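Local coordinates for pesticidal crystal protein CRY4AA (Bacillus thuringiensis, PDB 2C9K), which kills mosquito larvae as a pore-forming insecticidal toxin, binding midgut epithelial cells and causing their colloid-osmotic lysis, at residues A[11-16]-A[240-245]; A[217-222]-A[280-285]. One frame throughout, in Å; residues are numbered along the deposited sequence.

Contact 1. Residues A[11-16]-A[240-245]; sequences GTVLTG and VALFPN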
ATOM      1  N   GLY A  11       4.073  -7.064   6.034  1.00 27.76           N
ATOM      2  CA  GLY A  11       3.084  -7.862   6.730  1.00 26.56           C
ATOM      3  C   GLY A  11       3.355  -7.971   8.219  1.00 26.13           C
ATOM      4  O   GLY A  11       2.420  -7.967   9.019  1.00 27.06           O
ATOM      5  N   THR A  12       4.628  -8.056   8.594  0.50 25.41           N
ATOM      6  CA  THR A  12       5.017  -8.181   9.993  0.50 25.95           C
ATOM      7  C   THR A  12       4.769  -6.924  10.806  0.50 25.32           C
ATOM      8  O   THR A  12       4.389  -6.994  11.969  0.50 24.88           O
ATOM      9  CB  THR A  12       6.496  -8.526  10.116  0.50 27.17           C
ATOM     10  OG1 THR A  12       6.788  -9.640   9.271  1.00 30.26           O
ATOM     11  CG2 THR A  12       6.837  -8.888  11.548  1.00 29.65           C
ATOM     12  N   VAL A  13       5.006  -5.773  10.193  1.00 26.59           N
ATOM     13  CA  VAL A  13       4.799  -4.487  10.860  1.00 27.03           C
ATOM     14  C   VAL A  13       3.312  -4.271  11.174  1.00 27.45           C
ATOM     15  O   VAL A  13       2.968  -3.889  12.294  1.00 27.76           O
ATOM     16  CB  VAL A  13       5.343  -3.316   9.991  1.00 25.61           C
ATOM     17  CG1 VAL A  13       4.998  -1.991  10.620  1.00 23.46           C
ATOM     18  CG2 VAL A  13       6.844  -3.443   9.842  1.00 22.24           C
ATOM     19  N   LEU A  14       2.440  -4.521  10.193  1.00 27.31           N
ATOM     20  CA  LEU A  14       0.995  -4.382  10.390  1.00 27.02           C
ATOM     21  C   LEU A  14       0.579  -5.219  11.592  1.00 27.88           C
ATOM     22  O   LEU A  14      -0.109  -4.741  12.493  1.00 28.02           O
ATOM     23  CB  LEU A  14       0.230  -4.862   9.155  1.00 25.12           C
ATOM     24  CG  LEU A  14       0.184  -3.897   7.974  1.00 26.13           C
ATOM     25  CD1 LEU A  14      -0.233  -4.626   6.714  1.00 24.97           C
ATOM     26  CD2 LEU A  14      -0.772  -2.760   8.293  1.00 24.63           C
ATOM     27  N   THR A  15       1.007  -6.476  11.588  1.00 29.27           N
ATOM     28  CA  THR A  15       0.717  -7.414  12.666  1.00 29.88           C
ATOM     29  C   THR A  15       1.387  -6.964  13.960  1.00 29.73           C
ATOM     30  O   THR A  15       0.858  -7.156  15.046  1.00 29.60           O
ATOM     31  CB  THR A  15       1.244  -8.809  12.309  1.00 30.03           C
ATOM     32  OG1 THR A  15       0.620  -9.250  11.099  1.00 32.88           O
ATOM     33  CG2 THR A  15       0.955  -9.795  13.416  1.00 29.35           C
ATOM     34  N   GLY A  16       2.549  -6.346  13.823  1.00 30.40           N
ATOM     35  CA  GLY A  16       3.299  -5.906  14.980  1.00 33.37           C
ATOM     36  C   GLY A  16       2.698  -4.821  15.843  1.00 35.58           C
ATOM     37  O   GLY A  16       2.923  -4.811  17.055  1.00 36.88           O
ATOM     38  N   VAL A 240       6.510   2.939   4.695  1.00 26.15           N
ATOM     39  CA  VAL A 240       6.460   4.326   5.142  1.00 26.09           C
ATOM     40  C   VAL A 240       5.086   4.736   5.684  1.00 27.00           C
ATOM     41  O   VAL A 240       4.988   5.593   6.563  1.00 27.13           O
ATOM     42  CB  VAL A 240       6.842   5.280   3.987  1.00 26.76           C
ATOM     43  CG1 VAL A 240       6.784   6.736   4.452  1.00 25.22           C
ATOM     44  CG2 VAL A 240       8.230   4.929   3.473  1.00 26.17           C
ATOM     45  N   ALA A 241       4.024   4.135   5.154  1.00 27.71           N
ATOM     46  CA  ALA A 241       2.664   4.449   5.600  1.00 26.93           C
ATOM     47  C   ALA A 241       2.376   3.976   7.034  1.00 26.59           C
ATOM     48  O   ALA A 241       1.460   4.474   7.688  1.00 26.87           O
ATOM     49  CB  ALA A 241       1.652   3.843   4.641  1.00 25.53           C
ATOM     50  N   LEU A 242       3.161   3.022   7.526  1.00 26.02           N
ATOM     51  CA  LEU A 242       2.963   2.508   8.878  1.00 26.19           C
ATOM     52  C   LEU A 242       3.838   3.210   9.926  1.00 26.10           C
ATOM     53  O   LEU A 242       3.589   3.090  11.131  1.00 24.23           O
ATOM     54  CB  LEU A 242       3.247   1.006   8.909  1.00 24.63           C
ATOM     55  CG  LEU A 242       2.471   0.195   7.876  1.00 26.07           C
ATOM     56  CD1 LEU A 242       2.983  -1.245   7.854  1.00 25.67           C
ATOM     57  CD2 LEU A 242       0.987   0.246   8.202  1.00 24.32           C
ATOM     58  N   PHE A 243       4.852   3.941   9.464  1.00 24.98           N
ATOM     59  CA  PHE A 243       5.774   4.640  10.365  1.00 24.04           C
ATOM     60  C   PHE A 243       5.101   5.476  11.458  1.00 24.68           C
ATOM     61  O   PHE A 243       5.562   5.509  12.606  1.00 24.49           O
ATOM     62  CB  PHE A 243       6.719   5.528   9.551  1.00 21.94           C
ATOM     63  CG  PHE A 243       7.828   4.771   8.847  1.00 19.21           C
ATOM     64  CD1 PHE A 243       8.625   5.409   7.896  1.00 15.55           C
ATOM     65  CD2 PHE A 243       8.099   3.444   9.161  1.00 15.95           C
ATOM     66  CE1 PHE A 243       9.669   4.741   7.275  1.00 15.15           C
ATOM     67  CE2 PHE A 243       9.145   2.768   8.541  1.00 15.27           C
ATOM     68  CZ  PHE A 243       9.931   3.416   7.598  1.00 13.77           C
ATOM     69  N   PRO A 244       3.992   6.154  11.124  1.00 24.19           N
ATOM     70  CA  PRO A 244       3.311   6.973  12.128  1.00 23.47           C
ATOM     71  C   PRO A 244       2.843   6.162  13.315  1.00 22.68           C
ATOM     72  O   PRO A 244       2.602   6.703  14.380  1.00 23.86           O
ATOM     73  CB  PRO A 244       2.150   7.578  11.347  1.00 24.73           C
ATOM     74  CG  PRO A 244       2.691   7.663   9.954  1.00 25.13           C
ATOM     75  CD  PRO A 244       3.356   6.317   9.807  1.00 24.10           C
ATOM     76  N   ASN A 245       2.701   4.860  13.124  1.00 23.69           N
ATOM     77  CA  ASN A 245       2.257   3.989  14.206  1.00 24.64           C
ATOM     78  C   ASN A 245       3.359   3.870  15.251  1.00 25.66           C
ATOM     79  O   ASN A 245       3.100   3.510  16.399  1.00 26.24           O
ATOM     80  CB  ASN A 245       1.911   2.600  13.665  1.00 23.84           C
ATOM     81  CG  ASN A 245       0.794   2.630  12.632  1.00 25.60           C
ATOM     82  OD1 ASN A 245       0.425   1.592  12.078  1.00 25.28           O
ATOM     83  ND2 ASN A 245       0.248   3.817  12.368  1.00 24.56           N
TER
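Leu-14 and Leu-242 mark the nearest approach of the two backbones, their CA atoms lying 7.3 Å apart. The 11-16 side of that pair is the last turn of helix 5-16, held by the bond from Gly-16 N to Thr-12 O (2.7 Å). On the other side the chain leaves helix 222-240 and tightens into a short 3-10 turn, where Asn-245 N donates to Leu-242 O over 2.8 Å. Between backbones spaced this way there is room for one layer of aliphatic side chains, and Leu-242 supplies the centre of it. Its CG stands beside the backbone N and anti to the carbonyl carbon (chi1 -53°), and the fork opens at the helix with CD1 pointing ahead to Val-13 and CD2 turned off to the side of Leu-14. CD1 lies against Val-13, 3.5 Å from its CG1; that valine methyl also comes within 3.9 Å of Leu-242 CB. Both segments belong to the N-terminal helical bundle of the delta-endotoxin, and the contact joins the end of the first helix of the chain to the exit from the last helix of the bundle. The same valine touches Asn-148 on helix 140-164, as does Phe-243, whose CA-CB bond points away from 11-16 and whose ring also meets Leu-151 and, on helix 183-208, Thr-194. The other methyl of Leu-242, CD2, meets Leu-14, 3.5 Å from its CD2, with the two leucine side chains set at about a right angle. The CA-CB bond of Leu-14 runs along the flank, and it is the end of the chain that swings in. Leu-14 also reaches Ser-257 and Ser-459, while Leu-242 rests on Ser-257 as well, placing this edge of the wholly apolar contact beside the loops that carry these two serines.

Contact 2. Residues A[217-222]-A[280-285]; sequences DGNINW and QYQEDS
Gln-282 and Glu-283, neighbours on one turn of helix 279-286, are the two residues that take hold of the Trp-222 indole, one over its face and one at its edge. Just ahead of them, Gln-280 stays within its own helix, its NE2 donating to Asp-284 OD1 over 2.7 Å from above the carboxylate plane, whereas the Tyr-281 side chain packs on Leu-440 of strand 432-440 and on Ile-442. At Gln-282 the contact begins. Its CB sits over the five-membered ring of Trp-222 in a CH-pi contact, 4.1 Å from the centroid and 17° off the ring normal. The extended chain then runs on past the indole, bringing Gln-282 CD within 3.9 Å of Trp-222 CB. Glu-283 comes to the edge. Its CG is anti to the backbone N and the chain bends at chi2 (70°), which curls the carboxylate back to the indole N-H. Trp-222 NE1 donates to Glu-283 OE1 at 2.7 Å, almost straight at 177°, in the ring plane and nearly along the C-O axis of the acceptor. In three-domain Cry toxins the last helix of the N-terminal bundle faces the second, beta-rich domain; here helix 222-240 does so from its first turn, where Asn-221 is the N-cap and its OD1 accepts a hydrogen bond from Thr-224 N. The other oxygen of Glu-283 is in a salt bridge with Arg-229 of that helix, so one carboxylate binds two points on it, and the arginine would be expected to stabilise its negative charge. Further along, Ser-285 N and OG approach Tyr-281 O from opposite faces of its plane, OG at 3.1 Å. Asn-219, in the loop before helix 222-240, uses ND2 for Lys-275 O and Tyr-277 O, just ahead of this short helix.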
ATOM      1  N   ASP A 217      11.936   4.211 -29.242  1.00 31.43           N
ATOM      2  CA  ASP A 217      12.301   5.256 -30.186  1.00 30.53           C
ATOM      3  C   ASP A 217      12.192   6.644 -29.587  1.00 29.55           C
ATOM      4  O   ASP A 217      11.910   7.615 -30.286  1.00 30.52           O
ATOM      5  CB  ASP A 217      11.464   5.148 -31.460  1.00 30.86           C
ATOM      6  CG  ASP A 217      11.974   4.059 -32.385  1.00 33.68           C
ATOM      7  OD1 ASP A 217      13.163   4.116 -32.783  1.00 32.73           O
ATOM      8  OD2 ASP A 217      11.197   3.141 -32.711  1.00 35.23           O
ATOM      9  N   GLY A 218      12.423   6.722 -28.280  1.00 29.14           N
ATOM     10  CA  GLY A 218      12.387   7.993 -27.587  1.00 28.83           C
ATOM     11  C   GLY A 218      11.225   8.235 -26.644  1.00 29.08           C
ATOM     12  O   GLY A 218      11.310   9.088 -25.761  1.00 31.02           O
ATOM     13  N   ASN A 219      10.137   7.497 -26.804  1.00 27.46           N
ATOM     14  CA  ASN A 219       8.991   7.736 -25.944  1.00 27.22           C
ATOM     15  C   ASN A 219       9.317   7.452 -24.487  1.00 27.34           C
ATOM     16  O   ASN A 219      10.251   6.709 -24.189  1.00 26.75           O
ATOM     17  CB  ASN A 219       7.796   6.884 -26.393  1.00 25.68           C
ATOM     18  CG  ASN A 219       6.479   7.384 -25.818  1.00 24.39           C
ATOM     19  OD1 ASN A 219       6.427   8.444 -25.206  1.00 23.87           O
ATOM     20  ND2 ASN A 219       5.408   6.625 -26.024  1.00 24.00           N
ATOM     21  N   ILE A 220       8.577   8.085 -23.582  1.00 26.58           N
ATOM     22  CA  ILE A 220       8.761   7.831 -22.164  1.00 26.91           C
ATOM     23  C   ILE A 220       8.180   6.436 -22.043  1.00 27.00           C
ATOM     24  O   ILE A 220       7.192   6.133 -22.714  1.00 27.94           O
ATOM     25  CB  ILE A 220       7.910   8.778 -21.296  1.00 27.94           C
ATOM     26  CG1 ILE A 220       8.287  10.230 -21.583  1.00 28.42           C
ATOM     27  CG2 ILE A 220       8.104   8.445 -19.815  1.00 26.50           C
ATOM     28  CD1 ILE A 220       9.738  10.558 -21.285  1.00 29.23           C
ATOM     29  N   ASN A 221       8.776   5.581 -21.216  1.00 26.20           N
ATOM     30  CA  ASN A 221       8.257   4.223 -21.066  1.00 25.30           C
ATOM     31  C   ASN A 221       7.324   4.058 -19.866  1.00 26.17           C
ATOM     32  O   ASN A 221       7.780   3.925 -18.724  1.00 27.32           O
ATOM     33  CB  ASN A 221       9.395   3.220 -20.948  1.00 23.25           C
ATOM     34  CG  ASN A 221       8.910   1.794 -21.070  1.00 23.75           C
ATOM     35  OD1 ASN A 221       7.911   1.418 -20.462  1.00 23.04           O
ATOM     36  ND2 ASN A 221       9.615   0.990 -21.857  1.00 22.58           N
ATOM     37  N   TRP A 222       6.020   4.048 -20.138  1.00 25.65           N
ATOM     38  CA  TRP A 222       5.000   3.902 -19.101  1.00 25.58           C
ATOM     39  C   TRP A 222       5.062   2.593 -18.295  1.00 26.06           C
ATOM     40  O   TRP A 222       4.823   2.599 -17.087  1.00 25.84           O
ATOM     41  CB  TRP A 222       3.604   4.032 -19.720  1.00 23.52           C
ATOM     42  CG  TRP A 222       2.508   3.817 -18.735  1.00 19.17           C
ATOM     43  CD1 TRP A 222       1.956   4.744 -17.900  1.00 18.47           C
ATOM     44  CD2 TRP A 222       1.879   2.578 -18.428  1.00 18.10           C
ATOM     45  NE1 TRP A 222       1.023   4.156 -17.088  1.00 14.57           N
ATOM     46  CE2 TRP A 222       0.955   2.823 -17.391  1.00 15.80           C
ATOM     47  CE3 TRP A 222       2.011   1.276 -18.925  1.00 18.02           C
ATOM     48  CZ2 TRP A 222       0.166   1.817 -16.843  1.00 14.90           C
ATOM     49  CZ3 TRP A 222       1.225   0.279 -18.378  1.00 16.93           C
ATOM     50  CH2 TRP A 222       0.313   0.557 -17.349  1.00 16.25           C
ATOM     51  N   GLN A 280       0.803  10.142 -20.296  1.00 26.05           N
ATOM     52  CA  GLN A 280      -0.425  10.416 -19.569  1.00 26.33           C
ATOM     53  C   GLN A 280      -1.640   9.742 -20.173  1.00 26.67           C
ATOM     54  O   GLN A 280      -2.602   9.448 -19.469  1.00 28.12           O
ATOM     55  CB  GLN A 280      -0.670  11.920 -19.485  1.00 26.74           C
ATOM     56  CG  GLN A 280      -1.790  12.295 -18.533  1.00 29.47           C
ATOM     57  CD  GLN A 280      -1.528  11.808 -17.121  1.00 31.90           C
ATOM     58  OE1 GLN A 280      -0.455  12.047 -16.564  1.00 34.27           O
ATOM     59  NE2 GLN A 280      -2.506  11.125 -16.533  1.00 30.60           N
ATOM     60  N   TYR A 281      -1.602   9.497 -21.476  1.00 26.27           N
ATOM     61  CA  TYR A 281      -2.720   8.854 -22.145  1.00 25.60           C
ATOM     62  C   TYR A 281      -2.858   7.411 -21.680  1.00 25.63           C
ATOM     63  O   TYR A 281      -3.957   6.947 -21.379  1.00 24.75           O
ATOM     64  CB  TYR A 281      -2.518   8.892 -23.648  1.00 27.06           C
ATOM     65  CG  TYR A 281      -3.589   8.153 -24.388  1.00 28.19           C
ATOM     66  CD1 TYR A 281      -4.881   8.663 -24.472  1.00 29.62           C
ATOM     67  CD2 TYR A 281      -3.318   6.928 -24.986  1.00 28.67           C
ATOM     68  CE1 TYR A 281      -5.882   7.963 -25.136  1.00 31.82           C
ATOM     69  CE2 TYR A 281      -4.301   6.224 -25.651  1.00 32.11           C
ATOM     70  CZ  TYR A 281      -5.580   6.744 -25.724  1.00 32.45           C
ATOM     71  OH  TYR A 281      -6.547   6.046 -26.395  1.00 35.00           O
ATOM     72  N   GLN A 282      -1.734   6.704 -21.634  1.00 24.90           N
ATOM     73  CA  GLN A 282      -1.713   5.320 -21.174  1.00 24.78           C
ATOM     74  C   GLN A 282      -2.116   5.284 -19.699  1.00 25.25           C
ATOM     75  O   GLN A 282      -2.917   4.445 -19.281  1.00 25.67           O
ATOM     76  CB  GLN A 282      -0.310   4.733 -21.343  1.00 23.66           C
ATOM     77  CG  GLN A 282       0.053   4.456 -22.779  1.00 23.66           C
ATOM     78  CD  GLN A 282       1.533   4.260 -22.982  1.00 23.54           C
ATOM     79  OE1 GLN A 282       2.257   5.204 -23.294  1.00 24.46           O
ATOM     80  NE2 GLN A 282       1.997   3.034 -22.797  1.00 24.16           N
ATOM     81  N   GLU A 283      -1.557   6.201 -18.915  1.00 25.46           N
ATOM     82  CA  GLU A 283      -1.870   6.282 -17.496  1.00 26.83           C
ATOM     83  C   GLU A 283      -3.373   6.450 -17.286  1.00 26.86           C
ATOM     84  O   GLU A 283      -3.986   5.735 -16.496  1.00 27.25           O
ATOM     85  CB  GLU A 283      -1.143   7.466 -16.858  1.00 27.97           C
ATOM     86  CG  GLU A 283      -1.398   7.611 -15.373  1.00 27.74           C
ATOM     87  CD  GLU A 283      -0.747   6.519 -14.562  1.00 28.13           C
ATOM     88  OE1 GLU A 283      -0.391   5.474 -15.143  1.00 26.92           O
ATOM     89  OE2 GLU A 283      -0.598   6.707 -13.339  1.00 30.11           O
ATOM     90  N   ASP A 284      -3.960   7.404 -17.998  1.00 26.24           N
ATOM     91  CA  ASP A 284      -5.385   7.653 -17.882  1.00 26.73           C
ATOM     92  C   ASP A 284      -6.215   6.426 -18.192  1.00 26.81           C
ATOM     93  O   ASP A 284      -7.171   6.124 -17.474  1.00 28.95           O
ATOM     94  CB  ASP A 284      -5.829   8.776 -18.818  1.00 26.58           C
ATOM     95  CG  ASP A 284      -5.407  10.140 -18.335  1.00 27.73           C
ATOM     96  OD1 ASP A 284      -4.945  10.249 -17.177  1.00 28.44           O
ATOM     97  OD2 ASP A 284      -5.549  11.107 -19.119  1.00 28.59           O
ATOM     98  N   SER A 285      -5.860   5.709 -19.251  1.00 25.69           N
ATOM     99  CA  SER A 285      -6.654   4.555 -19.631  1.00 26.59           C
ATOM    100  C   SER A 285      -6.278   3.202 -19.063  1.00 25.71           C
ATOM    101  O   SER A 285      -7.007   2.242 -19.274  1.00 27.70           O
ATOM    102  CB  SER A 285      -6.735   4.455 -21.160  1.00 27.36           C
ATOM    103  OG  SER A 285      -5.458   4.282 -21.731  1.00 30.41           O
TER

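Helix 222-240 ties the two contacts together: segment 217-222 leads into its start in contact 2, and segment 240-245 leaves its end in contact 1. The centres are 33 Å apart and the nearest atoms about 18 Å, so they do not touch. Along the chain the segments alternate, 11-16, 217-222, 240-245, 280-285. Contact 1 lies within the N-terminal helical domain, joining its first helix to its last, whereas contact 2 bridges to the second domain through helix 279-286. Both ends of the helix are thus engaged, one by the first helix of its own bundle and one by the short helix of the second domain.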